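Local coordinates for protein D-alanyl transferase DltD (Enterococcus faecium TX0133A04, PDB 6PFX) that probably takes part in the D-alanylation of lipoteichoic acid in the Gram-positive cell envelope, at residues K170-P174 against E175-Q179; F239-N243 against D244-H248; Q359-R362 against P363-E367. One frame throughout, in Å; residues are numbered along the deposited sequence.

Interaction 1: residues K170-P174 against E175-Q179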
loop_
_atom_site.group_PDB
_atom_site.type_symbol
_atom_site.label_atom_id
_atom_site.label_comp_id
_atom_site.label_asym_id
_atom_site.label_seq_id
_atom_site.Cartn_x
_atom_site.Cartn_y
_atom_site.Cartn_z
ATOM N N LYS A 170 -10.396 24.630 12.525
ATOM C CA LYS A 170 -11.739 24.799 13.054
ATOM C C LYS A 170 -12.657 23.703 12.541
ATOM O O LYS A 170 -12.545 23.261 11.393
ATOM C CB LYS A 170 -12.281 26.181 12.696
ATOM C CG LYS A 170 -11.509 27.300 13.379
ATOM C CD LYS A 170 -12.117 28.668 13.107
ATOM C CE LYS A 170 -11.377 29.758 13.879
ATOM N NZ LYS A 170 -11.918 31.122 13.617
ATOM N N LEU A 171 -13.534 23.258 13.398
ATOM C CA LEU A 171 -14.472 22.218 13.017
ATOM C C LEU A 171 -15.588 22.826 12.180
ATOM O O LEU A 171 -16.190 23.824 12.590
ATOM C CB LEU A 171 -15.038 21.576 14.271
ATOM C CG LEU A 171 -15.809 20.276 14.084
ATOM C CD1 LEU A 171 -14.935 19.137 13.597
ATOM C CD2 LEU A 171 -16.465 19.935 15.415
ATOM N N PRO A 172 -15.873 22.279 10.999
ATOM C CA PRO A 172 -16.982 22.811 10.197
ATOM C C PRO A 172 -18.303 22.719 10.949
ATOM O O PRO A 172 -18.571 21.752 11.664
ATOM C CB PRO A 172 -16.985 21.909 8.955
ATOM C CG PRO A 172 -15.574 21.402 8.861
ATOM C CD PRO A 172 -15.137 21.213 10.288
ATOM N N LEU A 173 -19.146 23.726 10.772
ATOM C CA LEU A 173 -20.456 23.683 11.401
ATOM C C LEU A 173 -21.317 22.574 10.793
ATOM O O LEU A 173 -21.197 22.256 9.606
ATOM C CB LEU A 173 -21.170 25.015 11.209
ATOM C CG LEU A 173 -20.608 26.214 11.966
ATOM C CD1 LEU A 173 -21.296 27.501 11.531
ATOM C CD2 LEU A 173 -20.780 25.994 13.465
ATOM N N PRO A 174 -22.210 21.980 11.586
ATOM C CA PRO A 174 -23.133 20.992 11.003
ATOM C C PRO A 174 -23.915 21.546 9.829
ATOM O O PRO A 174 -24.159 20.830 8.849
ATOM C CB PRO A 174 -24.043 20.618 12.184
ATOM C CG PRO A 174 -23.214 20.916 13.394
ATOM C CD PRO A 174 -22.361 22.096 13.048
ATOM N N GLU A 175 -24.325 22.814 9.905
ATOM C CA GLU A 175 -25.090 23.401 8.815
ATOM C C GLU A 175 -24.242 23.510 7.556
ATOM O O GLU A 175 -24.775 23.442 6.441
ATOM C CB GLU A 175 -25.609 24.773 9.235
ATOM C CG GLU A 175 -26.632 24.753 10.393
ATOM C CD GLU A 175 -26.018 24.700 11.803
ATOM O OE1 GLU A 175 -24.797 24.466 11.952
ATOM O OE2 GLU A 175 -26.776 24.895 12.780
ATOM N N SER A 176 -22.927 23.671 7.725
ATOM C CA SER A 176 -22.009 23.721 6.592
ATOM C C SER A 176 -21.842 22.345 5.957
ATOM O O SER A 176 -21.970 22.197 4.735
ATOM C CB SER A 176 -20.660 24.269 7.062
ATOM O OG SER A 176 -20.777 25.623 7.475
ATOM N N LEU A 177 -21.548 21.324 6.770
ATOM C CA LEU A 177 -21.432 19.980 6.222
ATOM C C LEU A 177 -22.746 19.522 5.609
ATOM O O LEU A 177 -22.746 18.748 4.649
ATOM C CB LEU A 177 -21.008 18.979 7.290
ATOM C CG LEU A 177 -19.671 19.254 7.969
ATOM C CD1 LEU A 177 -19.532 18.292 9.129
ATOM C CD2 LEU A 177 -18.539 19.103 6.990
ATOM N N ASN A 178 -23.876 19.966 6.161
ATOM C CA ASN A 178 -25.159 19.489 5.672
ATOM C C ASN A 178 -25.372 19.826 4.207
ATOM O O ASN A 178 -26.205 19.189 3.551
ATOM C CB ASN A 178 -26.281 20.070 6.523
ATOM C CG ASN A 178 -27.627 19.493 6.172
ATOM O OD1 ASN A 178 -27.871 18.299 6.355
ATOM N ND2 ASN A 178 -28.512 20.336 5.660
ATOM N N GLN A 179 -24.643 20.810 3.674
ATOM C CA GLN A 179 -24.751 21.145 2.261
ATOM C C GLN A 179 -24.272 20.008 1.368
ATOM O O GLN A 179 -24.651 19.960 0.193
ATOM C CB GLN A 179 -23.956 22.417 1.981
ATOM C CG GLN A 179 -24.163 22.978 0.597
ATOM C CD GLN A 179 -23.608 24.385 0.440
ATOM O OE1 GLN A 179 -23.273 25.055 1.425
ATOM N NE2 GLN A 179 -23.513 24.844 -0.805
HETATM O O HOH W 1 -18.484 25.898 8.928
#

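Interaction 2: residues F239-N243 against D244-H248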
loop_
_atom_site.group_PDB
_atom_site.type_symbol
_atom_site.label_atom_id
_atom_site.label_comp_id
_atom_site.label_asym_id
_atom_site.label_seq_id
_atom_site.Cartn_x
_atom_site.Cartn_y
_atom_site.Cartn_z
ATOM N N PHE A 239 18.739 -8.840 -17.084
ATOM C CA PHE A 239 18.459 -8.127 -15.850
ATOM C C PHE A 239 17.592 -8.904 -14.875
ATOM O O PHE A 239 17.267 -8.377 -13.807
ATOM C CB PHE A 239 17.770 -6.789 -16.146
ATOM C CG PHE A 239 18.536 -5.912 -17.077
ATOM C CD1 PHE A 239 19.762 -5.415 -16.712
ATOM C CD2 PHE A 239 18.018 -5.578 -18.315
ATOM C CE1 PHE A 239 20.475 -4.599 -17.582
ATOM C CE2 PHE A 239 18.718 -4.765 -19.182
ATOM C CZ PHE A 239 19.949 -4.277 -18.815
ATOM N N GLY A 240 17.185 -10.118 -15.214
ATOM C CA GLY A 240 16.301 -10.852 -14.333
ATOM C C GLY A 240 14.867 -10.382 -14.357
ATOM O O GLY A 240 14.126 -10.637 -13.401
ATOM N N LEU A 241 14.449 -9.707 -15.428
ATOM C CA LEU A 241 13.093 -9.186 -15.546
ATOM C C LEU A 241 12.208 -10.216 -16.235
ATOM O O LEU A 241 12.656 -10.937 -17.132
ATOM C CB LEU A 241 13.066 -7.887 -16.359
ATOM C CG LEU A 241 13.972 -6.764 -15.871
ATOM C CD1 LEU A 241 14.034 -5.612 -16.877
ATOM C CD2 LEU A 241 13.499 -6.248 -14.528
ATOM N N LYS A 242 10.952 -10.294 -15.811
ATOM C CA LYS A 242 10.016 -11.191 -16.475
ATOM C C LYS A 242 9.958 -10.849 -17.959
ATOM O O LYS A 242 9.857 -9.674 -18.327
ATOM C CB LYS A 242 8.637 -11.046 -15.838
ATOM C CG LYS A 242 7.634 -12.040 -16.347
ATOM C CD LYS A 242 6.460 -12.198 -15.389
ATOM C CE LYS A 242 5.482 -13.227 -15.906
ATOM N NZ LYS A 242 4.842 -12.805 -17.175
ATOM N N ASN A 243 9.998 -11.885 -18.807
ATOM C CA ASN A 243 10.088 -11.696 -20.253
ATOM C C ASN A 243 9.072 -10.687 -20.793
ATOM O O ASN A 243 9.444 -9.773 -21.533
ATOM C CB ASN A 243 9.974 -13.043 -20.973
ATOM C CG ASN A 243 11.201 -13.905 -20.778
ATOM O OD1 ASN A 243 12.153 -13.502 -20.118
ATOM N ND2 ASN A 243 11.181 -15.104 -21.350
ATOM N N ASP A 244 7.782 -10.834 -20.459
ATOM C CA ASP A 244 6.802 -9.946 -21.089
ATOM C C ASP A 244 6.972 -8.503 -20.622
ATOM O O ASP A 244 6.749 -7.571 -21.402
ATOM C CB ASP A 244 5.372 -10.463 -20.900
ATOM C CG ASP A 244 4.927 -10.477 -19.454
ATOM O OD1 ASP A 244 5.791 -10.489 -18.560
ATOM O OD2 ASP A 244 3.700 -10.493 -19.208
ATOM N N PHE A 245 7.405 -8.302 -19.377
ATOM C CA PHE A 245 7.686 -6.957 -18.896
ATOM C C PHE A 245 8.838 -6.346 -19.677
ATOM O O PHE A 245 8.776 -5.188 -20.101
ATOM C CB PHE A 245 8.037 -7.014 -17.413
ATOM C CG PHE A 245 8.284 -5.668 -16.790
ATOM C CD1 PHE A 245 9.520 -5.056 -16.885
ATOM C CD2 PHE A 245 7.275 -5.012 -16.109
ATOM C CE1 PHE A 245 9.742 -3.826 -16.295
ATOM C CE2 PHE A 245 7.499 -3.786 -15.521
ATOM C CZ PHE A 245 8.726 -3.192 -15.618
ATOM N N TYR A 246 9.906 -7.112 -19.876
ATOM C CA TYR A 246 11.034 -6.591 -20.628
ATOM C C TYR A 246 10.604 -6.211 -22.042
ATOM O O TYR A 246 10.879 -5.101 -22.517
ATOM C CB TYR A 246 12.181 -7.606 -20.652
ATOM C CG TYR A 246 13.359 -7.077 -21.448
ATOM C CD1 TYR A 246 14.217 -6.127 -20.901
ATOM C CD2 TYR A 246 13.586 -7.493 -22.754
ATOM C CE1 TYR A 246 15.266 -5.616 -21.621
ATOM C CE2 TYR A 246 14.646 -6.985 -23.481
ATOM C CZ TYR A 246 15.479 -6.048 -22.897
ATOM O OH TYR A 246 16.541 -5.499 -23.567
ATOM N N THR A 247 9.890 -7.118 -22.713
ATOM C CA THR A 247 9.496 -6.893 -24.098
ATOM C C THR A 247 8.608 -5.663 -24.236
ATOM O O THR A 247 8.824 -4.829 -25.122
ATOM C CB THR A 247 8.798 -8.141 -24.631
ATOM O OG1 THR A 247 9.716 -9.242 -24.594
ATOM C CG2 THR A 247 8.335 -7.936 -26.061
ATOM N N HIS A 248 7.612 -5.522 -23.359
ATOM C CA HIS A 248 6.610 -4.478 -23.525
ATOM C C HIS A 248 6.999 -3.152 -22.891
ATOM O O HIS A 248 6.510 -2.109 -23.337
ATOM C CB HIS A 248 5.266 -4.937 -22.946
ATOM C CG HIS A 248 4.686 -6.126 -23.645
ATOM N ND1 HIS A 248 3.695 -6.908 -23.092
ATOM C CD2 HIS A 248 4.959 -6.666 -24.856
ATOM C CE1 HIS A 248 3.384 -7.879 -23.931
ATOM N NE2 HIS A 248 4.139 -7.758 -25.008
HETATM O O HOH W 2 6.667 -13.353 -19.485
#

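Interaction 3: residues Q359-R362 against P363-E367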
loop_
_atom_site.group_PDB
_atom_site.type_symbol
_atom_site.label_atom_id
_atom_site.label_comp_id
_atom_site.label_asym_id
_atom_site.label_seq_id
_atom_site.Cartn_x
_atom_site.Cartn_y
_atom_site.Cartn_z
ATOM N N GLN A 359 7.330 -15.742 5.045
ATOM C CA GLN A 359 7.986 -16.178 6.274
ATOM C C GLN A 359 7.687 -15.249 7.440
ATOM O O GLN A 359 7.880 -15.633 8.600
ATOM C CB GLN A 359 9.489 -16.304 6.061
ATOM C CG GLN A 359 9.867 -17.162 4.847
ATOM C CD GLN A 359 9.094 -18.464 4.732
ATOM O OE1 GLN A 359 9.125 -19.298 5.635
ATOM N NE2 GLN A 359 8.371 -18.636 3.625
ATOM N N GLN A 360 7.280 -14.022 7.162
ATOM C CA GLN A 360 6.853 -13.114 8.212
ATOM C C GLN A 360 5.349 -12.926 8.231
ATOM O O GLN A 360 4.785 -12.759 9.311
ATOM C CB GLN A 360 7.610 -11.785 8.105
ATOM C CG GLN A 360 9.130 -12.027 8.304
ATOM C CD GLN A 360 9.964 -10.771 8.278
ATOM O OE1 GLN A 360 9.692 -9.805 9.000
ATOM N NE2 GLN A 360 11.006 -10.780 7.448
ATOM N N ILE A 361 4.677 -13.006 7.077
ATOM C CA ILE A 361 3.220 -12.888 7.060
ATOM C C ILE A 361 2.580 -14.052 7.803
ATOM O O ILE A 361 1.666 -13.864 8.615
ATOM C CB ILE A 361 2.685 -12.820 5.615
ATOM C CG1 ILE A 361 3.063 -11.500 4.945
ATOM C CG2 ILE A 361 1.164 -13.103 5.588
ATOM C CD1 ILE A 361 2.932 -11.559 3.407
ATOM N N ARG A 362 3.024 -15.277 7.504
ATOM C CA ARG A 362 2.385 -16.469 8.048
ATOM C C ARG A 362 2.429 -16.509 9.567
ATOM O O ARG A 362 1.355 -16.627 10.186
ATOM C CB ARG A 362 3.006 -17.735 7.426
ATOM C CG ARG A 362 2.292 -19.049 7.793
ATOM C CD ARG A 362 3.146 -20.276 7.458
ATOM N NE ARG A 362 4.439 -20.208 8.132
ATOM C CZ ARG A 362 4.620 -20.364 9.442
ATOM N NH1 ARG A 362 3.586 -20.608 10.242
ATOM N NH2 ARG A 362 5.841 -20.277 9.951
ATOM N N PRO A 363 3.575 -16.396 10.239
ATOM C CA PRO A 363 3.533 -16.470 11.708
ATOM C C PRO A 363 2.777 -15.314 12.361
ATOM O O PRO A 363 2.193 -15.496 13.439
ATOM C CB PRO A 363 5.010 -16.508 12.104
ATOM C CG PRO A 363 5.712 -15.819 10.965
ATOM C CD PRO A 363 4.951 -16.227 9.733
ATOM N N PHE A 364 2.750 -14.140 11.723
ATOM C CA PHE A 364 1.962 -13.010 12.215
ATOM C C PHE A 364 0.477 -13.335 12.185
ATOM O O PHE A 364 -0.200 -13.301 13.215
ATOM C CB PHE A 364 2.265 -11.785 11.341
ATOM C CG PHE A 364 1.459 -10.541 11.662
ATOM C CD1 PHE A 364 1.303 -10.093 12.962
ATOM C CD2 PHE A 364 0.899 -9.796 10.634
ATOM C CE1 PHE A 364 0.566 -8.919 13.240
ATOM C CE2 PHE A 364 0.206 -8.632 10.886
ATOM C CZ PHE A 364 0.016 -8.197 12.202
ATOM N N LEU A 365 -0.045 -13.656 11.000
ATOM C CA LEU A 365 -1.479 -13.855 10.834
ATOM C C LEU A 365 -1.964 -15.162 11.472
ATOM O O LEU A 365 -3.132 -15.251 11.870
ATOM C CB LEU A 365 -1.846 -13.787 9.345
ATOM C CG LEU A 365 -1.564 -12.455 8.638
ATOM C CD1 LEU A 365 -2.112 -12.438 7.199
ATOM C CD2 LEU A 365 -2.169 -11.306 9.427
ATOM N N GLU A 366 -1.108 -16.183 11.576
ATOM C CA GLU A 366 -1.484 -17.444 12.227
ATOM C C GLU A 366 -1.166 -17.462 13.719
ATOM O O GLU A 366 -1.445 -18.465 14.389
ATOM C CB GLU A 366 -0.806 -18.640 11.543
ATOM C CG GLU A 366 -1.230 -18.820 10.090
ATOM C CD GLU A 366 -0.844 -20.179 9.511
ATOM O OE1 GLU A 366 -1.597 -20.700 8.657
ATOM O OE2 GLU A 366 0.201 -20.733 9.920
ATOM N N GLU A 367 -0.582 -16.379 14.242
ATOM C CA GLU A 367 -0.288 -16.225 15.670
ATOM C C GLU A 367 0.617 -17.329 16.226
ATOM O O GLU A 367 0.455 -17.781 17.358
ATOM C CB GLU A 367 -1.578 -16.019 16.479
ATOM C CG GLU A 367 -2.364 -14.797 15.984
ATOM C CD GLU A 367 -3.361 -14.257 16.999
ATOM O OE1 GLU A 367 -3.199 -14.512 18.211
ATOM O OE2 GLU A 367 -4.312 -13.566 16.577
#

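Interaction 1: residues K170-P174 against E175-Q179
Leu173 stands at the N-cap of the short helix 174-177, and its carbonyl O takes the amide of Leu177 in a nearly straight bond of 3.0 Å (167° at the hydrogen) and that of Ser176 in a weak, bent one. One residue on, Asn178 N reaches Pro174 O at 2.8 Å. Pro174 fills the first helical position, where its ring nitrogen has no hydrogen to offer and no turn before it to bond. The bent chain of Glu175 (chi2 84°) folds back beside this ring, bringing OE1 to 3.6 Å from Pro174 CD. Ser176 OG, anti to its own carbonyl carbon, leans back over the cap and lies 3.8 Å from Leu173 CB. Leu173 N donates to a water over 2.9 Å, and the same water is hydrogen-bonded to Ser176 OG. On the inner side, Leu177 CD2 meets Pro172 CB at 3.8 Å, the two side chains slanting across each other. Pro172 also rests on Ile162 and Ile166 of helix 157-167, and Leu177 on Leu130 and Phe131 of helix 123-132. The first turn is thus anchored by apolar contact beneath, while the Leu173 amide, which lies outside the helical bonding, is satisfied by water.

Interaction 2: residues F239-N243 against D244-H248
Asp244, in the first turn of helix 243-250, turns its carboxylate back to Lys242 at the N-cap. With chi1 at 65°, its CG sits between the backbone N and the carbonyl carbon, and OD1 receives Lys242 NZ at 2.9 Å in a salt bridge. The ammonium comes from above the carboxylate plane, 53° out of it; the lysine runs extended and bends at its last torsion (chi4 -65°) to reach it, passing CG within 3.3 Å of the same OD1 of Asp244. A water accepts from both Lys242 NZ and Asp244 N, so the lysine is tied to the helix start twice. OD1 also takes a weak bond from the next amide, Phe245 N.

Phe245 sets its CB 3.4 Å from Lys242 O, and its side chain touches Asp345 and Thr346. Tyr246 donates its amide to Lys242 O over 3.0 Å, while its ring turns to the preceding loop: Leu241 CD1 lies at the ring edge, 4.1 Å from Tyr246 CD1, and Tyr246 CE1 approaches the edge of the Phe239 ring, 4.3 Å from Phe239 CD2. Thr247 N closes the following turn on Asn243 O at 2.9 Å. The Asn243 amide group turns instead to Asn236 and Thr235.

Lys242 is thus the N-cap residue, and an aspartate in the first turn is a familiar feature of helix starts, where its charge is probably favourable to the helix dipole. The turn lies beside a probable Ser-His-Asp triad of the SGNH-hydrolase type, whose Asp345 is touched by Phe245.

Interaction 3: residues Q359-R362 against P363-E367
Ile361 and Leu365 pair one turn apart at the end of helix 351-365, which kinks at Pro363 and finishes in a Schellman motif at Glu367, where phi turns positive. The helix packs against the parallel sheet of an SGNH-hydrolase-like fold.

Among the backbone bonds, Leu365 N bonds to Ile361 O at 2.9 Å, and Glu366 N reaches Arg362 O over the same distance. The bond before them, Phe364 N to Gln360 O, is stretched to 3.4 Å and weak. Pro363 probably accounts for the stretching: it has no N-H for Gln359 O, and its ring occupies that place, with CD 3.2 Å from the carbonyl oxygen.

The apolar contact is made on the sheet side. Ile361 CG2 lies 3.7 Å from Leu365 CD1, the side chains running alongside each other and pointing the same way. Beyond them stand Leu290 and Phe42, which Ile361 touches, and Ile40, which meets Leu365. Phe364 also packs on Leu290, and a glycerol, probably from the crystallisation liquor, lies next to its side chain.

Charged groups gather on another side of the helix. Arg362 starts out extended and bends at chi3 (57°), which lays its guanidinium over the proline, with Pro363 CD 4.1 Å above the centre of one face. Arg362 NH1 also makes a weak hydrogen bond to Asn368. At the guanidinium edge, Glu366 OE2 lies in plane, 3.4 Å from Arg362 NH1, a weak hydrogen bond within a salt bridge, with the carboxylate turned 74° against the guanidinium.

Overall arrangement
All three contacts are local and lie at helix ends: interactions 1 and 2 begin helices 174-177 and 243-250, and interaction 3 ends helix 351-365. No element is shared. Interactions 1 and 2 sit on opposite sides of the chain's centre, their centres about 52 Å apart, while interaction 3 comes closest to that centre, at about 18 Å. Interaction 1 is a surface contact, with a water at its cap and a proline in the first helical position. Interactions 2 and 3, partly buried, each add a salt bridge: respectively at the helix start, beside the probable triad, and at the last turn. Interaction 3 rests its apolar side on the central sheet, interaction 1 on helices.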